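Local coordinates for tetratricopeptide repeat domain protein (Salinibacter ruber, PDB 3MA5) that is of unknown function but carries tetratricopeptide repeats, helical units that in related proteins commonly form scaffolds for binding other proteins, at residues 9-12 / 13-17; 55-58 / 59-63; 74-77 / 78-81; 31-34 / 35-39. All coordinates share one frame; numbering follows the deposited sequence.

Contact 1 (9-12 / 13-17); sequences TRYA and LAQEH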
loop_
_atom_site.group_PDB
_atom_site.type_symbol
_atom_site.label_atom_id
_atom_site.label_comp_id
_atom_site.label_asym_id
_atom_site.label_seq_id
_atom_site.Cartn_x
_atom_site.Cartn_y
_atom_site.Cartn_z
ATOM N N THR A 9 2.994 8.856 -11.729
ATOM C CA THR A 9 4.063 9.794 -11.429
ATOM C C THR A 9 4.330 9.877 -9.927
ATOM O O THR A 9 5.438 9.572 -9.481
ATOM C CB THR A 9 3.766 11.193 -12.031
ATOM O OG1 THR A 9 3.870 11.123 -13.461
ATOM C CG2 THR A 9 4.745 12.236 -11.512
ATOM N N ARG A 10 3.327 10.263 -9.140
ATOM C CA ARG A 10 3.532 10.353 -7.696
ATOM C C ARG A 10 3.709 8.994 -7.035
ATOM O O ARG A 10 4.371 8.883 -6.010
ATOM C CB ARG A 10 2.412 11.152 -7.005
ATOM C CG ARG A 10 1.077 11.176 -7.700
ATOM C CD ARG A 10 0.428 12.530 -7.477
ATOM N NE ARG A 10 -0.703 12.453 -6.567
ATOM C CZ ARG A 10 -1.872 11.914 -6.884
ATOM N NH1 ARG A 10 -2.059 11.405 -8.097
ATOM N NH2 ARG A 10 -2.851 11.882 -5.991
ATOM N N TYR A 11 3.116 7.954 -7.601
ATOM C CA TYR A 11 3.324 6.628 -7.035
ATOM C C TYR A 11 4.848 6.354 -7.076
ATOM O O TYR A 11 5.478 6.098 -6.045
ATOM C CB TYR A 11 2.580 5.575 -7.857
ATOM C CG TYR A 11 2.986 4.160 -7.532
ATOM C CD1 TYR A 11 2.313 3.423 -6.558
ATOM C CD2 TYR A 11 4.063 3.568 -8.178
ATOM C CE1 TYR A 11 2.699 2.126 -6.242
ATOM C CE2 TYR A 11 4.465 2.274 -7.866
ATOM C CZ TYR A 11 3.777 1.558 -6.895
ATOM O OH TYR A 11 4.155 0.276 -6.586
ATOM N N ALA A 12 5.430 6.417 -8.274
ATOM C CA ALA A 12 6.862 6.191 -8.448
ATOM C C ALA A 12 7.623 7.182 -7.571
ATOM O O ALA A 12 8.654 6.849 -6.985
ATOM C CB ALA A 12 7.254 6.365 -9.924
ATOM N N LEU A 13 7.104 8.400 -7.494
ATOM C CA LEU A 13 7.693 9.446 -6.671
ATOM C C LEU A 13 7.817 8.879 -5.257
ATOM O O LEU A 13 8.920 8.704 -4.734
ATOM C CB LEU A 13 6.759 10.654 -6.655
ATOM C CG LEU A 13 7.183 12.043 -6.176
ATOM C CD1 LEU A 13 8.434 11.972 -5.334
ATOM C CD2 LEU A 13 7.403 12.909 -7.398
ATOM N N ALA A 14 6.664 8.587 -4.660
ATOM C CA ALA A 14 6.566 8.024 -3.316
ATOM C C ALA A 14 7.515 6.859 -3.137
ATOM O O ALA A 14 8.031 6.623 -2.052
ATOM C CB ALA A 14 5.154 7.551 -3.067
ATOM N N GLN A 15 7.728 6.137 -4.227
ATOM C CA GLN A 15 8.582 4.961 -4.267
ATOM C C GLN A 15 10.073 5.213 -4.169
ATOM O O GLN A 15 10.806 4.409 -3.597
ATOM C CB GLN A 15 8.293 4.198 -5.544
ATOM C CG GLN A 15 7.082 3.300 -5.464
ATOM C CD GLN A 15 7.473 1.881 -5.124
ATOM O OE1 GLN A 15 7.570 1.515 -3.954
ATOM N NE2 GLN A 15 7.733 1.077 -6.154
ATOM N N GLU A 16 10.532 6.313 -4.743
ATOM C CA GLU A 16 11.950 6.622 -4.676
ATOM C C GLU A 16 12.248 7.017 -3.233
ATOM O O GLU A 16 13.241 6.564 -2.651
ATOM C CB GLU A 16 12.313 7.762 -5.642
ATOM C CG GLU A 16 12.194 7.477 -7.149
ATOM C CD GLU A 16 13.028 6.285 -7.613
ATOM O OE1 GLU A 16 13.838 5.754 -6.815
ATOM O OE2 GLU A 16 12.862 5.883 -8.790
ATOM N N HIS A 17 11.384 7.852 -2.657
ATOM C CA HIS A 17 11.525 8.272 -1.260
ATOM C C HIS A 17 11.780 7.042 -0.396
ATOM O O HIS A 17 12.823 6.919 0.237
ATOM C CB HIS A 17 10.254 8.965 -0.786
ATOM C CG HIS A 17 10.116 10.362 -1.285
ATOM N ND1 HIS A 17 11.087 11.319 -1.086
ATOM C CD2 HIS A 17 9.115 10.980 -1.962
ATOM C CE1 HIS A 17 10.693 12.464 -1.616
ATOM N NE2 HIS A 17 9.499 12.283 -2.153
#
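Ala14 N gives its hydrogen to Arg10 O at 2.7 Å in a nearly straight bond, 174° at the hydrogen. The same i-to-i+4 pattern runs on either side of it. Leu13 N reaches Thr9 O at 2.8 Å, Gln15 N reaches Tyr11 O at 2.9 Å, and Glu16 N reaches Ala12 O at 3.0 Å, so the four carbonyls of 9-12 are all taken up by the following turn. The polar end of Arg10 looks elsewhere: its NH2 bonds to Thr36 OG1 on helix 23-36.

These residues belong to helix 7-19, in the first of two predicted tetratricopeptide repeats. Ala14, buried against Leu29 and Phe30, is consistent with the small residue that TPR helices commonly place where two helices come close. Its methyl sits over the backbone, with Arg10 O and Tyr11 O both near CB.

The side-chain contact proper is Tyr11 with Gln15, one turn apart and running alongside each other in the same direction. With CG of Tyr11 opposite the backbone N (chi1 167°), the ring stands beside the path that Gln15 takes. Gln15 CG lies over one face, 4.1 Å from the Tyr11 ring centroid, a CH-pi contact whose nearest ring atom is CE2. Gln15 then bends at its second torsion, and its amide is turned 45° against the ring. Gln15 NE2 stays 3.7 Å from Tyr11 OH, so the two ends are neighbours by packing. On the exposed flank Leu13 lays its CB against the carbonyls of Thr9 and Arg10, and Glu16 CG comes to 3.6 Å from Ala12 O.

Contact 2 (55-58 / 59-63); sequences DRTD and DAIDT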
loop_
_atom_site.group_PDB
_atom_site.type_symbol
_atom_site.label_atom_id
_atom_site.label_comp_id
_atom_site.label_asym_id
_atom_site.label_seq_id
_atom_site.Cartn_x
_atom_site.Cartn_y
_atom_site.Cartn_z
ATOM N N ASP A 55 4.527 0.818 13.201
ATOM C CA ASP A 55 3.875 0.199 14.348
ATOM C C ASP A 55 2.345 0.378 14.393
ATOM O O ASP A 55 1.712 0.155 15.429
ATOM C CB ASP A 55 4.514 0.683 15.652
ATOM C CG ASP A 55 4.422 -0.356 16.765
ATOM O OD1 ASP A 55 4.489 -1.578 16.463
ATOM O OD2 ASP A 55 4.294 0.040 17.943
ATOM N N ARG A 56 1.761 0.789 13.267
ATOM C CA ARG A 56 0.307 0.935 13.150
ATOM C C ARG A 56 -0.147 -0.263 12.326
ATOM O O ARG A 56 -0.856 -0.116 11.338
ATOM C CB ARG A 56 -0.082 2.215 12.407
ATOM C CG ARG A 56 0.395 3.488 13.038
ATOM C CD ARG A 56 0.299 4.631 12.043
ATOM N NE ARG A 56 -1.053 4.755 11.515
ATOM C CZ ARG A 56 -1.444 5.730 10.702
ATOM N NH1 ARG A 56 -0.577 6.659 10.329
ATOM N NH2 ARG A 56 -2.705 5.802 10.287
ATOM N N THR A 57 0.285 -1.448 12.743
ATOM C CA THR A 57 -0.029 -2.703 12.058
ATOM C C THR A 57 -1.502 -2.947 11.727
ATOM O O THR A 57 -1.838 -3.336 10.616
ATOM C CB THR A 57 0.493 -3.897 12.865
ATOM O OG1 THR A 57 -0.125 -5.096 12.390
ATOM C CG2 THR A 57 0.201 -3.705 14.350
ATOM N N ASP A 58 -2.386 -2.726 12.680
ATOM C CA ASP A 58 -3.802 -2.931 12.414
ATOM C C ASP A 58 -4.273 -2.059 11.237
ATOM O O ASP A 58 -5.142 -2.463 10.451
ATOM C CB ASP A 58 -4.596 -2.642 13.688
ATOM C CG ASP A 58 -3.936 -3.240 14.915
ATOM O OD1 ASP A 58 -3.028 -2.585 15.482
ATOM O OD2 ASP A 58 -4.306 -4.374 15.289
ATOM N N ASP A 59 -3.693 -0.869 11.116
ATOM C CA ASP A 59 -4.004 0.037 10.010
ATOM C C ASP A 59 -3.515 -0.586 8.704
ATOM O O ASP A 59 -4.129 -0.433 7.651
ATOM C CB ASP A 59 -3.300 1.379 10.218
ATOM C CG ASP A 59 -3.959 2.209 11.282
ATOM O OD1 ASP A 59 -4.620 1.614 12.165
ATOM O OD2 ASP A 59 -3.810 3.448 11.238
ATOM N N ALA A 60 -2.396 -1.292 8.785
ATOM C CA ALA A 60 -1.813 -1.933 7.627
ATOM C C ALA A 60 -2.752 -2.992 7.065
ATOM O O ALA A 60 -2.904 -3.119 5.851
ATOM C CB ALA A 60 -0.472 -2.558 8.012
ATOM N N ILE A 61 -3.385 -3.741 7.963
ATOM C CA ILE A 61 -4.299 -4.811 7.587
ATOM C C ILE A 61 -5.603 -4.311 6.944
ATOM O O ILE A 61 -6.169 -4.976 6.070
ATOM C CB ILE A 61 -4.621 -5.687 8.807
ATOM C CG1 ILE A 61 -3.313 -6.048 9.524
ATOM C CG2 ILE A 61 -5.392 -6.928 8.370
ATOM C CD1 ILE A 61 -3.407 -7.157 10.567
ATOM N N ASP A 62 -6.080 -3.144 7.362
ATOM C CA ASP A 62 -7.299 -2.618 6.770
ATOM C C ASP A 62 -6.943 -2.113 5.402
ATOM O O ASP A 62 -7.813 -1.964 4.547
ATOM C CB ASP A 62 -7.881 -1.452 7.572
ATOM C CG ASP A 62 -8.127 -1.801 9.026
ATOM O OD1 ASP A 62 -8.631 -2.917 9.295
ATOM O OD2 ASP A 62 -7.826 -0.947 9.895
ATOM N N THR A 63 -5.660 -1.830 5.191
ATOM C CA THR A 63 -5.225 -1.335 3.888
ATOM C C THR A 63 -5.006 -2.530 2.956
ATOM O O THR A 63 -5.414 -2.503 1.796
ATOM C CB THR A 63 -3.960 -0.462 4.024
ATOM O OG1 THR A 63 -4.238 0.636 4.900
ATOM C CG2 THR A 63 -3.555 0.104 2.686
#
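Arg56 and Asp59 form a salt bridge across the first turn of helix 57-74, with Arg56 itself at the N-cap position. Just before it, Asp55, with positive phi (61°), is the C-prime residue of the Schellman motif that ends helix 42-53, so one helix stops and the next starts within a few residues, inside the second predicted TPR repeat.

The packed side is carried by Ala60, which is buried. Its methyl faces Thr57 O and lies against Tyr51 and Glu52 of helix 42-53, a small residue of the kind TPRs often use where helices meet. Ala60 N closes the turn on Arg56 O at 3.2 Å, and Ile61 N follows on Thr57 O at 3.1 Å. Ile61 CG1 runs 3.3 Å from that same Thr57 O, and Ile61 also packs on Ala90 and Glu91 of helix 77-91.

Asp58 and Asp62 lie on the exposed side, linked by the backbone bond from Asp62 N to Asp58 O. Between the two sides Arg56 holds Asp59 side-on: NE at 3.1 Å and NH2 at 2.8 Å both donate to the one oxygen, OD2. A methionine in place of Arg56 would probably leave the Asp59 carboxylate without its positive mate and freer to turn. OD2 lies in the guanidinium plane, while the carboxylate plane stands 78° to it; NE comes in from above the carboxylate, and NH2 nearly in line with the CG-OD2 bond.

Contact 3 (74-77 / 78-81); sequences EGTQ and KDLS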
loop_
_atom_site.group_PDB
_atom_site.type_symbol
_atom_site.label_atom_id
_atom_site.label_comp_id
_atom_site.label_asym_id
_atom_site.label_seq_id
_atom_site.Cartn_x
_atom_site.Cartn_y
_atom_site.Cartn_z
ATOM N N GLU A 74 -10.248 -4.785 -9.929
ATOM C CA GLU A 74 -9.456 -4.008 -10.885
ATOM C C GLU A 74 -7.948 -4.249 -10.903
ATOM O O GLU A 74 -7.188 -3.435 -11.416
ATOM C CB GLU A 74 -9.691 -2.519 -10.623
ATOM C CG GLU A 74 -11.134 -2.128 -10.350
ATOM C CD GLU A 74 -11.933 -1.963 -11.618
ATOM O OE1 GLU A 74 -11.277 -1.737 -12.657
ATOM O OE2 GLU A 74 -13.194 -2.044 -11.573
ATOM N N GLY A 75 -7.506 -5.362 -10.351
ATOM C CA GLY A 75 -6.083 -5.618 -10.325
ATOM C C GLY A 75 -5.691 -6.839 -11.105
ATOM O O GLY A 75 -6.487 -7.374 -11.853
ATOM N N THR A 76 -4.455 -7.276 -10.893
ATOM C CA THR A 76 -3.870 -8.421 -11.568
ATOM C C THR A 76 -3.444 -9.455 -10.526
ATOM O O THR A 76 -3.121 -9.095 -9.403
ATOM C CB THR A 76 -2.650 -7.941 -12.411
ATOM O OG1 THR A 76 -2.062 -9.044 -13.103
ATOM C CG2 THR A 76 -1.590 -7.326 -11.523
ATOM N N GLN A 77 -3.451 -10.738 -10.888
ATOM C CA GLN A 77 -3.066 -11.815 -9.960
ATOM C C GLN A 77 -1.775 -11.506 -9.210
ATOM O O GLN A 77 -1.655 -11.790 -8.026
ATOM C CB GLN A 77 -2.933 -13.153 -10.696
ATOM C CG GLN A 77 -3.762 -14.287 -10.057
ATOM C CD GLN A 77 -3.228 -14.762 -8.686
ATOM O OE1 GLN A 77 -2.379 -15.669 -8.600
ATOM N NE2 GLN A 77 -3.725 -14.142 -7.612
ATOM N N LYS A 78 -0.800 -10.932 -9.897
ATOM C CA LYS A 78 0.443 -10.537 -9.246
ATOM C C LYS A 78 0.081 -9.590 -8.064
ATOM O O LYS A 78 0.522 -9.783 -6.928
ATOM C CB LYS A 78 1.351 -9.829 -10.272
ATOM C CG LYS A 78 2.652 -9.293 -9.715
ATOM C CD LYS A 78 3.452 -8.524 -10.753
ATOM C CE LYS A 78 3.062 -7.073 -10.854
ATOM N NZ LYS A 78 1.834 -6.859 -11.657
ATOM N N ASP A 79 -0.743 -8.582 -8.337
ATOM C CA ASP A 79 -1.154 -7.635 -7.304
ATOM C C ASP A 79 -1.958 -8.289 -6.194
ATOM O O ASP A 79 -1.682 -8.065 -5.003
ATOM C CB ASP A 79 -1.960 -6.506 -7.934
ATOM C CG ASP A 79 -1.120 -5.663 -8.863
ATOM O OD1 ASP A 79 -1.690 -5.060 -9.805
ATOM O OD2 ASP A 79 0.111 -5.597 -8.639
ATOM N N LEU A 80 -2.948 -9.093 -6.585
ATOM C CA LEU A 80 -3.782 -9.781 -5.609
ATOM C C LEU A 80 -2.949 -10.665 -4.708
ATOM O O LEU A 80 -3.174 -10.719 -3.505
ATOM C CB LEU A 80 -4.852 -10.638 -6.286
ATOM C CG LEU A 80 -5.686 -11.496 -5.315
ATOM C CD1 LEU A 80 -6.340 -10.602 -4.266
ATOM C CD2 LEU A 80 -6.732 -12.274 -6.065
ATOM N N SER A 81 -1.975 -11.340 -5.290
ATOM C CA SER A 81 -1.117 -12.231 -4.534
ATOM C C SER A 81 -0.240 -11.579 -3.478
ATOM O O SER A 81 -0.184 -12.050 -2.345
ATOM C CB SER A 81 -0.211 -13.014 -5.473
ATOM O OG SER A 81 -0.937 -13.956 -6.224
#
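Ser81 and Gln77 meet because Ser81 OG stands beside its own backbone N (chi1 -70°), folded back toward the preceding turn. From there OG donates to Gln77 O at 2.9 Å, while Ser81 N bonds to the same oxygen at 2.8 Å. The two donors arrive from opposite faces of the carbonyl plane, OG well above it. The Gln77 chain bends at its second torsion and carries its amide forward along the helix, toward the next turn, NE2 lying 3.9 Å from Leu80 CD2. Leu80 itself packs on Ile68 and Arg72 of helix 57-74.

This is the start of helix 77-91, which follows the second predicted TPR repeat. Thr76 holds the N-cap position, but its hydroxyl points opposite the backbone N (chi1 -179°) and makes no capping bond. Its carbonyl still begins the helical pattern, taking Leu80 N at 2.8 Å. Asp79 occupies the place that the acid has in a capping box, yet its OD1 is 3.7 Å from Thr76 N, longer than a hydrogen bond, so the box is not closed. Asp79 OD2 instead makes a long ion pair with Lys78 NZ, at 3.7 Å. An alanine in place of Asp79 would probably leave the Lys78 ammonium without this nearby counter-charge.

A carboxylate in the first turn, near the positive end of the helix dipole, probably offsets part of that positive potential even without a direct cap.

Contact 4 (31-34 / 35-39); sequences EELV and ETDPD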
loop_
_atom_site.group_PDB
_atom_site.type_symbol
_atom_site.label_atom_id
_atom_site.label_comp_id
_atom_site.label_asym_id
_atom_site.label_seq_id
_atom_site.Cartn_x
_atom_site.Cartn_y
_atom_site.Cartn_z
ATOM N N GLU A 31 -1.035 7.856 1.180
ATOM C CA GLU A 31 -2.357 8.053 1.774
ATOM C C GLU A 31 -3.236 8.896 0.882
ATOM O O GLU A 31 -4.432 8.626 0.736
ATOM C CB GLU A 31 -2.234 8.724 3.145
ATOM C CG GLU A 31 -2.471 7.785 4.316
ATOM C CD GLU A 31 -1.868 8.315 5.607
ATOM O OE1 GLU A 31 -1.924 9.544 5.809
ATOM O OE2 GLU A 31 -1.345 7.513 6.418
ATOM N N GLU A 32 -2.620 9.917 0.298
ATOM C CA GLU A 32 -3.275 10.854 -0.605
ATOM C C GLU A 32 -3.789 10.089 -1.834
ATOM O O GLU A 32 -4.965 10.164 -2.202
ATOM C CB GLU A 32 -2.234 11.887 -0.993
ATOM C CG GLU A 32 -2.661 12.980 -1.910
ATOM C CD GLU A 32 -1.440 13.728 -2.416
ATOM O OE1 GLU A 32 -0.589 13.060 -3.063
ATOM O OE2 GLU A 32 -1.315 14.957 -2.163
ATOM N N LEU A 33 -2.880 9.338 -2.447
ATOM C CA LEU A 33 -3.170 8.511 -3.608
ATOM C C LEU A 33 -4.314 7.577 -3.355
ATOM O O LEU A 33 -5.137 7.349 -4.217
ATOM C CB LEU A 33 -1.979 7.639 -3.936
ATOM C CG LEU A 33 -1.033 8.056 -5.036
ATOM C CD1 LEU A 33 0.061 7.019 -5.107
ATOM C CD2 LEU A 33 -1.777 8.159 -6.348
ATOM N N VAL A 34 -4.337 6.993 -2.171
ATOM C CA VAL A 34 -5.384 6.055 -1.842
ATOM C C VAL A 34 -6.781 6.677 -1.796
ATOM O O VAL A 34 -7.777 5.988 -2.021
ATOM C CB VAL A 34 -5.051 5.328 -0.532
ATOM C CG1 VAL A 34 -6.296 4.770 0.105
ATOM C CG2 VAL A 34 -4.109 4.177 -0.840
ATOM N N GLU A 35 -6.867 7.976 -1.529
ATOM C CA GLU A 35 -8.171 8.614 -1.481
ATOM C C GLU A 35 -8.506 9.358 -2.770
ATOM O O GLU A 35 -9.680 9.472 -3.129
ATOM C CB GLU A 35 -8.282 9.528 -0.247
ATOM C CG GLU A 35 -7.123 10.469 -0.011
ATOM C CD GLU A 35 -7.065 10.983 1.436
ATOM O OE1 GLU A 35 -7.884 10.517 2.268
ATOM O OE2 GLU A 35 -6.195 11.846 1.738
ATOM N N THR A 36 -7.491 9.846 -3.481
ATOM C CA THR A 36 -7.734 10.539 -4.741
ATOM C C THR A 36 -8.011 9.523 -5.842
ATOM O O THR A 36 -8.990 9.634 -6.562
ATOM C CB THR A 36 -6.539 11.435 -5.159
ATOM O OG1 THR A 36 -5.337 10.663 -5.233
ATOM C CG2 THR A 36 -6.361 12.564 -4.161
ATOM N N ASP A 37 -7.150 8.523 -5.949
ATOM C CA ASP A 37 -7.277 7.457 -6.942
ATOM C C ASP A 37 -7.357 6.137 -6.174
ATOM O O ASP A 37 -6.390 5.373 -6.136
ATOM C CB ASP A 37 -6.047 7.447 -7.850
ATOM C CG ASP A 37 -5.791 8.775 -8.472
ATOM O OD1 ASP A 37 -6.314 9.026 -9.566
ATOM O OD2 ASP A 37 -5.078 9.582 -7.854
ATOM N N PRO A 38 -8.516 5.849 -5.562
ATOM C CA PRO A 38 -8.682 4.614 -4.797
ATOM C C PRO A 38 -8.561 3.294 -5.546
ATOM O O PRO A 38 -8.210 2.287 -4.935
ATOM C CB PRO A 38 -10.047 4.793 -4.141
ATOM C CG PRO A 38 -10.765 5.603 -5.115
ATOM C CD PRO A 38 -9.758 6.630 -5.551
ATOM N N ASP A 39 -8.845 3.263 -6.848
ATOM C CA ASP A 39 -8.702 1.983 -7.540
ATOM C C ASP A 39 -7.417 1.817 -8.351
ATOM O O ASP A 39 -7.407 1.190 -9.406
ATOM C CB ASP A 39 -9.920 1.623 -8.415
ATOM C CG ASP A 39 -10.900 2.754 -8.574
ATOM O OD1 ASP A 39 -10.458 3.914 -8.725
ATOM O OD2 ASP A 39 -12.118 2.472 -8.569
#
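Glu32 and Thr36 are joined by a full helical bond, Thr36 N to Glu32 O at 2.8 Å, as the backbone runs down the last turn of helix 23-36 in the first predicted TPR repeat. Glu35 N also donates to Glu32 O, at 3.0 Å, and makes just a weak bond to Glu31 O, so the turn tightens here. Asp37 N still reaches Leu33 O at 2.9 Å, but Asp37 has left helical angles. Next comes Pro38, which has no N-H to continue the pattern; a proline at the end of the second helix is a common TPR feature, and this one packs on Tyr44.

Among the side chains, Glu35 is drawn back over the helix: CG sits between its backbone N and carbonyl carbon (chi1 48°), 3.3 Å from Glu31 O. Thr36 OG1 has Glu32 O at 3.1 Å and Asp37 OD2 at 2.8 Å, and its single proton cannot be assigned between them; it also accepts from Arg10 NH2 of helix 7-19. Leu33 is buried, its CD2 methyl crossing near Asp37 OD2 at 3.9 Å, with Tyr11 and Thr43 also against it. Val34 faces helix 42-53, touching Thr43 and Leu47. At the exit of the helix, Pro38 CA lies 3.2 Å from Val34 O, a CA-H...O contact with 123° at the hydrogen.

In the fold
All four contacts are local, each within one continuous stretch, so none closes a long loop and none nests in or crosses another; along the chain they come as 1, 4, 2, 3. Contact 1 lies on helix 7-19 and contact 4 at the end of helix 23-36. These two touch through Arg10, bonded to Thr36 and in a long, weak ion pair with Asp37, and through Tyr11 against Leu33. Helix 42-53 then leads to contact 2 at the start of helix 57-74, where Arg56 packs near Glu31 of contact 4. Contact 2 stands across the chain's centre from contact 1. Contact 3 begins helix 77-91, its nearest atoms about 4 Å from contact 4 without touching.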